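Local coordinates for protein Cbs-cp12 (Microcystis aeruginosa PCC 7806, PDB 5NPL) that probably couples adenine-nucleotide sensing by paired CBS domains to a redox-sensitive CP12 module that regulates enzymes of photosynthetic carbon fixation, at residues A[12-17]-A[34-39]; A[140-145]-A[171-176]; A[148-153]-A[165-170]. One frame throughout, in Å; residues are numbered along the deposited sequence.

Contact 1: residues A[12-17]-A[34-39]; sequences TQNVVT and KKLRGL
Val16 meets Leu36 almost at a right angle, within the first CBS domain, on a beta-alpha-beta crossover: strand 17-18 runs parallel to strand 38-41, and helix 24-34 links them. The case illustrates how one branched side chain can serve several partners. With CG1 of Val16 anti to the backbone N (chi1 -169°), CG2 is left beside that N, 3.5 Å from Leu36 CD1. The same methyl touches Lys34 CD at 3.9 Å, the two side chains again crossing at nearly a right angle; it is the bent aliphatic part of the lysine that takes part. Leu36 spreads its two methyls between neighbours: CD1 goes to Val16, while CD2 turns to Asn14, two residues earlier, and lies 4.1 Å from Asn14 ND2, its chain oblique to that of the asparagine. An alanine at Leu36 is likely to leave the Val16 methyl without its closest neighbour across the contact and the Asn14 amide without the methyl that lies beside it here. Before the strand begins, Lys35 adopts positive phi (60°) as the C-prime residue of a Schellman motif, in which Leu36 N returns to Met31 O. Leu39, which also packs on Ala27 and Leu30 of the helix, approaches from the strand: its CD2 lies 4.1 Å from Val16 CB and 3.8 Å from Val16 O.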
loop_
_atom_site.group_PDB
_atom_site.type_symbol
_atom_site.label_atom_id
_atom_site.label_comp_id
_atom_site.label_asym_id
_atom_site.label_seq_id
_atom_site.Cartn_x
_atom_site.Cartn_y
_atom_site.Cartn_z
ATOM N N THR A 12 0.124 -7.627 -28.349
ATOM C CA THR A 12 -0.601 -6.877 -29.343
ATOM C C THR A 12 0.410 -6.065 -30.142
ATOM O O THR A 12 1.259 -5.369 -29.564
ATOM C CB THR A 12 -1.575 -5.885 -28.690
ATOM O OG1 THR A 12 -2.622 -6.629 -28.089
ATOM C CG2 THR A 12 -2.188 -4.920 -29.709
ATOM N N GLN A 13 0.279 -6.137 -31.463
ATOM C CA GLN A 13 1.222 -5.495 -32.352
ATOM C C GLN A 13 0.799 -4.078 -32.725
ATOM O O GLN A 13 1.661 -3.237 -32.982
ATOM C CB GLN A 13 1.457 -6.356 -33.598
ATOM C CG GLN A 13 1.975 -7.769 -33.285
ATOM C CD GLN A 13 3.139 -8.206 -34.181
ATOM O OE1 GLN A 13 4.196 -7.561 -34.196
ATOM N NE2 GLN A 13 2.953 -9.305 -34.935
ATOM N N ASN A 14 -0.508 -3.811 -32.736
ATOM C CA ASN A 14 -1.026 -2.458 -32.984
ATOM C C ASN A 14 -0.767 -1.577 -31.762
ATOM O O ASN A 14 -1.515 -1.591 -30.778
ATOM C CB ASN A 14 -2.536 -2.472 -33.349
ATOM C CG ASN A 14 -3.146 -1.061 -33.456
ATOM O OD1 ASN A 14 -2.461 -0.086 -33.801
ATOM N ND2 ASN A 14 -4.443 -0.949 -33.154
ATOM N N VAL A 15 0.293 -0.797 -31.850
ATOM C CA VAL A 15 0.639 0.098 -30.778
ATOM C C VAL A 15 0.755 1.496 -31.346
ATOM O O VAL A 15 1.474 1.720 -32.304
ATOM C CB VAL A 15 1.927 -0.362 -30.047
ATOM C CG1 VAL A 15 3.168 -0.350 -30.966
ATOM C CG2 VAL A 15 2.128 0.476 -28.771
ATOM N N VAL A 16 0.015 2.421 -30.757
ATOM C CA VAL A 16 0.029 3.814 -31.166
ATOM C C VAL A 16 0.714 4.610 -30.078
ATOM O O VAL A 16 0.656 4.237 -28.891
ATOM C CB VAL A 16 -1.402 4.352 -31.356
ATOM C CG1 VAL A 16 -1.407 5.711 -32.025
ATOM C CG2 VAL A 16 -2.223 3.370 -32.176
ATOM N N THR A 17 1.357 5.703 -30.499
ATOM C CA THR A 17 2.023 6.644 -29.600
ATOM C C THR A 17 1.363 8.025 -29.628
ATOM O O THR A 17 0.638 8.375 -30.551
ATOM C CB THR A 17 3.519 6.816 -29.928
ATOM O OG1 THR A 17 3.668 7.564 -31.145
ATOM C CG2 THR A 17 4.224 5.454 -30.063
ATOM N N LYS A 34 -8.930 4.275 -32.115
ATOM C CA LYS A 34 -8.149 3.061 -32.326
ATOM C C LYS A 34 -8.604 1.871 -31.414
ATOM O O LYS A 34 -8.090 0.776 -31.571
ATOM C CB LYS A 34 -6.656 3.348 -32.123
ATOM C CG LYS A 34 -6.103 4.671 -32.688
ATOM C CD LYS A 34 -5.392 4.569 -34.033
ATOM C CE LYS A 34 -6.280 3.936 -35.082
ATOM N NZ LYS A 34 -5.828 4.362 -36.452
ATOM N N LYS A 35 -9.538 2.100 -30.481
ATOM C CA LYS A 35 -9.987 1.081 -29.465
ATOM C C LYS A 35 -8.852 0.566 -28.535
ATOM O O LYS A 35 -8.615 -0.636 -28.477
ATOM C CB LYS A 35 -10.698 -0.149 -30.118
ATOM C CG LYS A 35 -11.888 0.164 -31.022
ATOM N N LEU A 36 -8.184 1.469 -27.810
ATOM C CA LEU A 36 -6.956 1.163 -27.054
ATOM C C LEU A 36 -7.028 1.530 -25.577
ATOM O O LEU A 36 -7.505 2.606 -25.229
ATOM C CB LEU A 36 -5.800 1.946 -27.659
ATOM C CG LEU A 36 -5.403 1.562 -29.087
ATOM C CD1 LEU A 36 -4.426 2.596 -29.618
ATOM C CD2 LEU A 36 -4.805 0.151 -29.180
ATOM N N ARG A 37 -6.510 0.656 -24.730
ATOM C CA ARG A 37 -6.519 0.836 -23.287
ATOM C C ARG A 37 -5.200 1.408 -22.795
ATOM O O ARG A 37 -4.978 1.550 -21.584
ATOM C CB ARG A 37 -6.799 -0.518 -22.592
ATOM C CG ARG A 37 -8.144 -1.102 -22.947
ATOM C CD ARG A 37 -8.339 -2.558 -22.525
ATOM N NE ARG A 37 -9.719 -3.011 -22.753
ATOM C CZ ARG A 37 -10.306 -3.163 -23.960
ATOM N NH1 ARG A 37 -9.664 -2.875 -25.107
ATOM N NH2 ARG A 37 -11.572 -3.573 -24.048
ATOM N N GLY A 38 -4.311 1.731 -23.727
ATOM C CA GLY A 38 -3.011 2.306 -23.389
ATOM C C GLY A 38 -2.345 2.965 -24.578
ATOM O O GLY A 38 -2.345 2.408 -25.669
ATOM N N LEU A 39 -1.768 4.148 -24.358
ATOM C CA LEU A 39 -0.910 4.801 -25.345
ATOM C C LEU A 39 0.505 4.850 -24.846
ATOM O O LEU A 39 0.758 5.158 -23.702
ATOM C CB LEU A 39 -1.366 6.221 -25.586
ATOM C CG LEU A 39 -2.670 6.445 -26.283
ATOM C CD1 LEU A 39 -3.077 7.933 -26.251
ATOM C CD2 LEU A 39 -2.586 5.889 -27.706
#

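Contact 2: residues A[140-145]-A[171-176]; sequences DEIEAA and EELQAE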
loop_
_atom_site.group_PDB
_atom_site.type_symbol
_atom_site.label_atom_id
_atom_site.label_comp_id
_atom_site.label_asym_id
_atom_site.label_seq_id
_atom_site.Cartn_x
_atom_site.Cartn_y
_atom_site.Cartn_z
ATOM N N ASP A 140 15.699 -23.808 -9.851
ATOM C CA ASP A 140 16.438 -23.321 -8.702
ATOM C C ASP A 140 16.086 -24.154 -7.447
ATOM O O ASP A 140 16.951 -24.463 -6.653
ATOM C CB ASP A 140 16.134 -21.816 -8.459
ATOM C CG ASP A 140 16.493 -20.913 -9.643
ATOM O OD1 ASP A 140 17.681 -20.686 -9.907
ATOM O OD2 ASP A 140 15.576 -20.370 -10.289
ATOM N N GLU A 141 14.812 -24.480 -7.265
ATOM C CA GLU A 141 14.390 -25.452 -6.260
ATOM C C GLU A 141 15.091 -26.797 -6.378
ATOM O O GLU A 141 15.431 -27.404 -5.359
ATOM C CB GLU A 141 12.893 -25.730 -6.361
ATOM C CG GLU A 141 12.042 -24.785 -5.592
ATOM C CD GLU A 141 10.580 -25.142 -5.693
ATOM O OE1 GLU A 141 10.205 -26.216 -5.116
ATOM O OE2 GLU A 141 9.811 -24.327 -6.350
ATOM N N ILE A 142 15.269 -27.272 -7.614
ATOM C CA ILE A 142 15.908 -28.557 -7.840
ATOM C C ILE A 142 17.372 -28.485 -7.371
ATOM O O ILE A 142 17.785 -29.273 -6.530
ATOM C CB ILE A 142 15.731 -29.005 -9.301
ATOM C CG1 ILE A 142 14.256 -29.416 -9.517
ATOM C CG2 ILE A 142 16.641 -30.170 -9.659
ATOM C CD1 ILE A 142 13.824 -29.454 -10.963
ATOM N N GLU A 143 18.126 -27.498 -7.851
ATOM C CA GLU A 143 19.492 -27.220 -7.369
ATOM C C GLU A 143 19.666 -27.137 -5.870
ATOM O O GLU A 143 20.626 -27.671 -5.337
ATOM C CB GLU A 143 20.022 -25.937 -7.994
ATOM C CG GLU A 143 20.443 -26.172 -9.447
ATOM C CD GLU A 143 21.004 -24.934 -10.107
ATOM O OE1 GLU A 143 20.556 -24.670 -11.281
ATOM O OE2 GLU A 143 21.896 -24.295 -9.416
ATOM N N ALA A 144 18.761 -26.440 -5.199
ATOM C CA ALA A 144 18.782 -26.303 -3.731
ATOM C C ALA A 144 18.487 -27.616 -3.029
ATOM O O ALA A 144 19.112 -27.921 -2.028
ATOM C CB ALA A 144 17.798 -25.243 -3.281
ATOM N N ALA A 145 17.540 -28.393 -3.546
ATOM C CA ALA A 145 17.179 -29.673 -2.959
ATOM C C ALA A 145 18.270 -30.729 -3.127
ATOM O O ALA A 145 18.368 -31.663 -2.307
ATOM C CB ALA A 145 15.882 -30.166 -3.552
ATOM N N GLU A 171 13.753 -35.940 -6.751
ATOM C CA GLU A 171 13.082 -36.686 -7.814
ATOM C C GLU A 171 11.616 -36.310 -8.026
ATOM O O GLU A 171 11.165 -36.312 -9.146
ATOM C CB GLU A 171 13.219 -38.194 -7.571
ATOM C CG GLU A 171 14.602 -38.688 -7.963
ATOM C CD GLU A 171 14.746 -40.166 -7.860
ATOM O OE1 GLU A 171 15.923 -40.605 -7.751
ATOM O OE2 GLU A 171 13.686 -40.863 -7.901
ATOM N N GLU A 172 10.856 -36.025 -6.975
ATOM C CA GLU A 172 9.467 -35.556 -7.148
ATOM C C GLU A 172 9.470 -34.222 -7.895
ATOM O O GLU A 172 8.636 -33.997 -8.749
ATOM C CB GLU A 172 8.699 -35.429 -5.829
ATOM C CG GLU A 172 8.506 -36.684 -4.982
ATOM C CD GLU A 172 7.812 -37.900 -5.652
ATOM O OE1 GLU A 172 7.049 -37.736 -6.640
ATOM O OE2 GLU A 172 8.004 -39.047 -5.135
ATOM N N LEU A 173 10.432 -33.353 -7.583
ATOM C CA LEU A 173 10.597 -32.071 -8.273
ATOM C C LEU A 173 10.986 -32.233 -9.745
ATOM O O LEU A 173 10.422 -31.589 -10.607
ATOM C CB LEU A 173 11.638 -31.198 -7.556
ATOM C CG LEU A 173 11.314 -30.712 -6.148
ATOM C CD1 LEU A 173 12.562 -30.043 -5.564
ATOM C CD2 LEU A 173 10.172 -29.730 -6.173
ATOM N N GLN A 174 11.958 -33.088 -10.018
ATOM C CA GLN A 174 12.405 -33.368 -11.388
ATOM C C GLN A 174 11.328 -34.019 -12.229
ATOM O O GLN A 174 11.297 -33.813 -13.418
ATOM C CB GLN A 174 13.664 -34.254 -11.408
ATOM C CG GLN A 174 14.935 -33.460 -11.218
ATOM C CD GLN A 174 16.187 -34.334 -11.165
ATOM O OE1 GLN A 174 17.223 -33.934 -11.664
ATOM N NE2 GLN A 174 16.109 -35.501 -10.508
ATOM N N ALA A 175 10.465 -34.820 -11.626
ATOM C CA ALA A 175 9.312 -35.393 -12.331
ATOM C C ALA A 175 8.330 -34.293 -12.699
ATOM O O ALA A 175 7.845 -34.235 -13.843
ATOM C CB ALA A 175 8.640 -36.467 -11.482
ATOM N N GLU A 176 8.069 -33.408 -11.736
ATOM C CA GLU A 176 7.226 -32.234 -11.947
ATOM C C GLU A 176 7.744 -31.288 -13.062
ATOM O O GLU A 176 6.947 -30.708 -13.783
ATOM C CB GLU A 176 7.047 -31.477 -10.627
ATOM C CG GLU A 176 5.977 -30.386 -10.641
ATOM C CD GLU A 176 5.769 -29.695 -9.325
ATOM O OE1 GLU A 176 6.435 -30.100 -8.333
ATOM O OE2 GLU A 176 4.934 -28.747 -9.305
#
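The carboxylate of Glu141 touches Leu173 through one oxygen, OE1, which comes 3.7 Å from CD2, the two side chains crossing nearly square. Its other oxygen, OE2, forms a salt bridge with Arg135, an arginine that also pairs with Glu176; one guanidinium thus serves acids from both helices and would be expected to ease the repulsion between them, their OE1 atoms being 6.3 Å apart. The second flat group, the amide of Gln174, has its OE1 held by Arg146, while the chain behind it offers CG to Ile142 CG2 at 4.0 Å. Between these polar flanks the apolar contact is carried by Leu173. Ile142 and Leu173 lie alongside one another, running opposite ways, with Ile142 CG1 3.7 Å from Leu173 CB. With chi1 of the isoleucine at -72°, CG2 stands beside the carbonyl carbon, where it meets the glutamine. One turn further along, the methyl of Ala145 rests against Leu173 CD1 at 3.9 Å. No hydrogen bond spans the two segments, whose axes approach to 9.6 Å at 161°, and the face of 140-145 that carries Asp140 and Ala144 packs on Tyr75 and Arg73 of a third subunit. The whole is an antiparallel helical hairpin, helix 138-156 against helix 161-179, consistent with the disulfide-linked hairpins of oxidised CP12 proteins.

Contact 3: residues A[148-153]-A[165-170]; sequences DARAIC and AAWDVV. With DO3 (10-((2R)-2-hydroxypropyl)-1,4,7,10-tetraazacyclododecane 1,4,7-triacetic acid), chain E; DO3 (10-((2R)-2-hydroxypropyl)-1,4,7,10-tetraazacyclododecane 1,4,7-triacetic acid), chain G.
Ala149 lays its methyl over the indole of Trp167, with CB 3.6 Å from the centroid of the five-membered ring and 15° off its normal, a clear CH-pi contact. The opposite face of the same indole is covered, offset toward the rim, by a methylene of the bound chelator DO3 of chain E, so the ring lies between a helix and a synthetic macrocycle. At the edge of the indole stands Cys153, whose sulfur lies 3.5 Å from Trp167 CD1, a sulfur-aromatic contact made at the rim and not over the face. Its SG is placed there by a first torsion of -56°, which leaves it beside the backbone N and anti to the carbonyl carbon. That sulfur is also tied to Cys163, and the disulfide joins the two antiparallel helices of this CP12 hairpin; being reducible, it is consistent with the redox control known for CP12 proteins. The small residues of the interface let the helices come close: the CA atoms of Ala149 and Ala166 are 4.8 Å apart, and their CB atoms 3.8 Å. Ile152 reaches Ala166 from the next turn, its CD1 3.8 Å from Ala166 CB. At the far edge of the indole, Arg150 lies obliquely across Trp167; its NH1 sits in the ring plane, 4.0 Å from CH2, with guanidinium and ring 54° apart, so the charge meets the rim instead of stacking. Beyond it the second chelator, DO3 of chain G, presents C15 to Arg150 NH2. Asp148, on the same helix, pairs with Arg73 of a third subunit.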
loop_
_atom_site.group_PDB
_atom_site.type_symbol
_atom_site.label_atom_id
_atom_site.label_comp_id
_atom_site.label_asym_id
_atom_site.label_seq_id
_atom_site.Cartn_x
_atom_site.Cartn_y
_atom_site.Cartn_z
ATOM N N ASP A 148 20.936 -29.592 -0.389
ATOM C CA ASP A 148 20.371 -30.126 0.842
ATOM C C ASP A 148 20.589 -31.633 0.941
ATOM O O ASP A 148 21.090 -32.104 1.948
ATOM C CB ASP A 148 18.860 -29.831 0.937
ATOM C CG ASP A 148 18.537 -28.371 1.244
ATOM O OD1 ASP A 148 19.432 -27.661 1.731
ATOM O OD2 ASP A 148 17.375 -27.930 1.023
ATOM N N ALA A 149 20.220 -32.373 -0.112
ATOM C CA ALA A 149 20.363 -33.850 -0.162
ATOM C C ALA A 149 21.808 -34.341 0.014
ATOM O O ALA A 149 22.063 -35.264 0.788
ATOM C CB ALA A 149 19.777 -34.389 -1.446
ATOM N N ARG A 150 22.734 -33.693 -0.685
ATOM C CA ARG A 150 24.165 -33.962 -0.593
ATOM C C ARG A 150 24.691 -33.744 0.829
ATOM O O ARG A 150 25.531 -34.506 1.317
ATOM C CB ARG A 150 24.967 -33.086 -1.599
ATOM C CG ARG A 150 25.872 -33.842 -2.598
ATOM C CD ARG A 150 25.466 -33.780 -4.084
ATOM N NE ARG A 150 25.352 -32.398 -4.538
ATOM C CZ ARG A 150 24.826 -31.995 -5.702
ATOM N NH1 ARG A 150 24.354 -32.850 -6.605
ATOM N NH2 ARG A 150 24.769 -30.690 -5.975
ATOM N N ALA A 151 24.192 -32.707 1.491
ATOM C CA ALA A 151 24.589 -32.380 2.865
ATOM C C ALA A 151 24.030 -33.391 3.876
ATOM O O ALA A 151 24.740 -33.814 4.778
ATOM C CB ALA A 151 24.179 -30.964 3.218
ATOM N N ILE A 152 22.768 -33.768 3.729
ATOM C CA ILE A 152 22.148 -34.692 4.663
ATOM C C ILE A 152 22.818 -36.060 4.557
ATOM O O ILE A 152 23.062 -36.688 5.594
ATOM C CB ILE A 152 20.622 -34.809 4.435
ATOM C CG1 ILE A 152 19.946 -33.508 4.838
ATOM C CG2 ILE A 152 20.026 -36.000 5.217
ATOM C CD1 ILE A 152 18.595 -33.286 4.221
ATOM N N CYS A 153 23.121 -36.506 3.323
ATOM C CA CYS A 153 23.836 -37.764 3.135
ATOM C C CYS A 153 25.265 -37.747 3.698
ATOM O O CYS A 153 25.684 -38.696 4.308
ATOM C CB CYS A 153 23.849 -38.185 1.664
ATOM S SG CYS A 153 22.227 -38.317 0.909
ATOM N N ALA A 165 15.312 -40.092 1.701
ATOM C CA ALA A 165 14.195 -39.138 1.691
ATOM C C ALA A 165 14.566 -37.840 0.972
ATOM O O ALA A 165 13.792 -37.369 0.155
ATOM C CB ALA A 165 13.734 -38.824 3.102
ATOM N N ALA A 166 15.734 -37.264 1.276
ATOM C CA ALA A 166 16.126 -35.992 0.689
ATOM C C ALA A 166 16.280 -36.099 -0.841
ATOM O O ALA A 166 15.835 -35.186 -1.589
ATOM C CB ALA A 166 17.403 -35.467 1.321
ATOM N N TRP A 167 16.867 -37.200 -1.315
ATOM C CA TRP A 167 16.920 -37.446 -2.758
ATOM C C TRP A 167 15.551 -37.685 -3.402
ATOM O O TRP A 167 15.344 -37.272 -4.522
ATOM C CB TRP A 167 17.915 -38.557 -3.109
ATOM C CG TRP A 167 19.295 -38.042 -2.999
ATOM C CD1 TRP A 167 20.195 -38.271 -1.982
ATOM C CD2 TRP A 167 19.930 -37.129 -3.893
ATOM N NE1 TRP A 167 21.345 -37.594 -2.225
ATOM C CE2 TRP A 167 21.200 -36.849 -3.373
ATOM C CE3 TRP A 167 19.536 -36.506 -5.083
ATOM C CZ2 TRP A 167 22.103 -35.996 -4.027
ATOM C CZ3 TRP A 167 20.435 -35.646 -5.716
ATOM C CH2 TRP A 167 21.701 -35.405 -5.178
ATOM N N ASP A 168 14.627 -38.329 -2.683
ATOM C CA ASP A 168 13.230 -38.489 -3.166
ATOM C C ASP A 168 12.539 -37.124 -3.432
ATOM O O ASP A 168 11.755 -36.990 -4.350
ATOM C CB ASP A 168 12.368 -39.361 -2.212
ATOM C CG ASP A 168 11.130 -39.941 -2.915
ATOM O OD1 ASP A 168 11.341 -40.991 -3.613
ATOM O OD2 ASP A 168 9.983 -39.352 -2.797
ATOM N N VAL A 169 12.876 -36.110 -2.637
ATOM C CA VAL A 169 12.387 -34.745 -2.851
ATOM C C VAL A 169 12.951 -34.209 -4.177
ATOM O O VAL A 169 12.206 -33.648 -4.973
ATOM C CB VAL A 169 12.735 -33.833 -1.661
ATOM C CG1 VAL A 169 12.386 -32.371 -1.941
ATOM C CG2 VAL A 169 12.025 -34.330 -0.420
ATOM N N VAL A 170 14.242 -34.432 -4.436
ATOM C CA VAL A 170 14.872 -34.042 -5.710
ATOM C C VAL A 170 14.154 -34.688 -6.897
ATOM O O VAL A 170 13.962 -34.057 -7.922
ATOM C CB VAL A 170 16.396 -34.376 -5.736
ATOM C CG1 VAL A 170 17.015 -34.183 -7.116
ATOM C CG2 VAL A 170 17.117 -33.543 -4.729
HETATM N N1 DO3 E . 22.352 -40.309 -6.470
HETATM N N2 DO3 E . 24.947 -43.137 -6.907
HETATM N N3 DO3 E . 25.696 -43.417 -3.233
HETATM N N4 DO3 E . 23.803 -40.496 -3.329
HETATM O O1 DO3 E . 24.987 -39.629 -6.728
HETATM O O3 DO3 E . 28.107 -41.764 -8.186
HETATM O O5 DO3 E . 27.106 -40.602 -3.018
HETATM O O7 DO3 E . 25.099 -38.205 -4.020
HETATM C C1 DO3 E . 23.014 -41.416 -7.242
HETATM C C2 DO3 E . 23.785 -42.398 -6.372
HETATM C C3 DO3 E . 25.638 -43.993 -5.873
HETATM C C4 DO3 E . 25.081 -44.109 -4.423
HETATM C C5 DO3 E . 24.775 -42.674 -2.295
HETATM C C6 DO3 E . 23.564 -41.865 -2.790
HETATM C C7 DO3 E . 22.552 -39.944 -3.883
HETATM C C8 DO3 E . 21.884 -40.589 -5.079
HETATM C C9 DO3 E . 24.209 -38.728 -7.095
HETATM C C10 DO3 E . 22.722 -38.930 -6.901
HETATM C C11 DO3 E . 27.125 -41.793 -7.398
HETATM C C12 DO3 E . 25.836 -42.436 -7.909
HETATM C C13 DO3 E . 27.523 -41.700 -2.591
HETATM C C14 DO3 E . 27.110 -42.926 -3.369
HETATM C C15 DO3 E . 24.685 -38.190 -2.646
HETATM C C16 DO3 E . 24.184 -39.579 -2.219
HETATM C C17 DO3 E . 25.821 -37.674 -1.765
HETATM O O2 DO3 E . 24.614 -37.676 -7.639
HETATM O O4 DO3 E . 27.182 -41.320 -6.232
HETATM O O6 DO3 E . 28.269 -41.840 -1.589
HETATM N N1 DO3 G . 31.952 -27.901 -4.199
HETATM N N2 DO3 G . 32.216 -24.573 -6.269
HETATM N N3 DO3 G . 28.439 -23.953 -6.211
HETATM N N4 DO3 G . 28.699 -27.427 -4.824
HETATM O O1 DO3 G . 31.080 -28.618 -7.075
HETATM O O3 DO3 G . 32.648 -24.957 -9.746
HETATM O O5 DO3 G . 28.706 -25.450 -8.896
HETATM O O7 DO3 G . 29.155 -30.019 -5.833
HETATM C C1 DO3 G . 32.687 -26.833 -4.974
HETATM C C2 DO3 G . 31.953 -25.507 -5.129
HETATM C C3 DO3 G . 30.962 -23.935 -6.789
HETATM C C4 DO3 G . 29.836 -23.561 -5.798
HETATM C C5 DO3 G . 27.812 -25.276 -5.836
HETATM C C6 DO3 G . 28.224 -26.035 -4.559
HETATM C C7 DO3 G . 29.355 -27.948 -3.595
HETATM C C8 DO3 G . 30.804 -27.518 -3.297
HETATM C C9 DO3 G . 31.926 -29.259 -6.408
HETATM C C10 DO3 G . 31.848 -29.235 -4.884
HETATM C C11 DO3 G . 32.458 -25.536 -8.659
HETATM C C12 DO3 G . 33.123 -24.986 -7.396
HETATM C C13 DO3 G . 27.864 -24.558 -8.667
HETATM C C14 DO3 G . 28.123 -23.496 -7.607
HETATM C C15 DO3 G . 27.850 -29.563 -6.044
HETATM C C16 DO3 G . 27.542 -28.316 -5.188
HETATM C C17 DO3 G . 27.731 -29.385 -7.564
HETATM O O2 DO3 G . 32.844 -29.924 -6.941
HETATM O O4 DO3 G . 31.734 -26.546 -8.603
HETATM O O6 DO3 G . 26.793 -24.492 -9.298
#

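Overall arrangement
Contacts 2 and 3 are two levels of one hairpin: both join helix 138-156 to helix 161-179, contact 3 nested inside the loop that contact 2 closes, with centres about 10 Å apart and a direct touch between Ala145 O and Val170 CG2 at 3.3 Å. Contact 3 lies nearer the turn, holds one cysteine of the disulfide, Cys153, and touches both chelators. In contact 2 the side chain of Gln174 is about 8 Å from a bound DO3. Contact 1 belongs to the CBS part, on the opposite side of the chain's centre, its own centre about 41 Å from that of contact 2 and 51 Å from that of contact 3; the side chain of Leu36 there lies about 9 Å from an ytterbium ion.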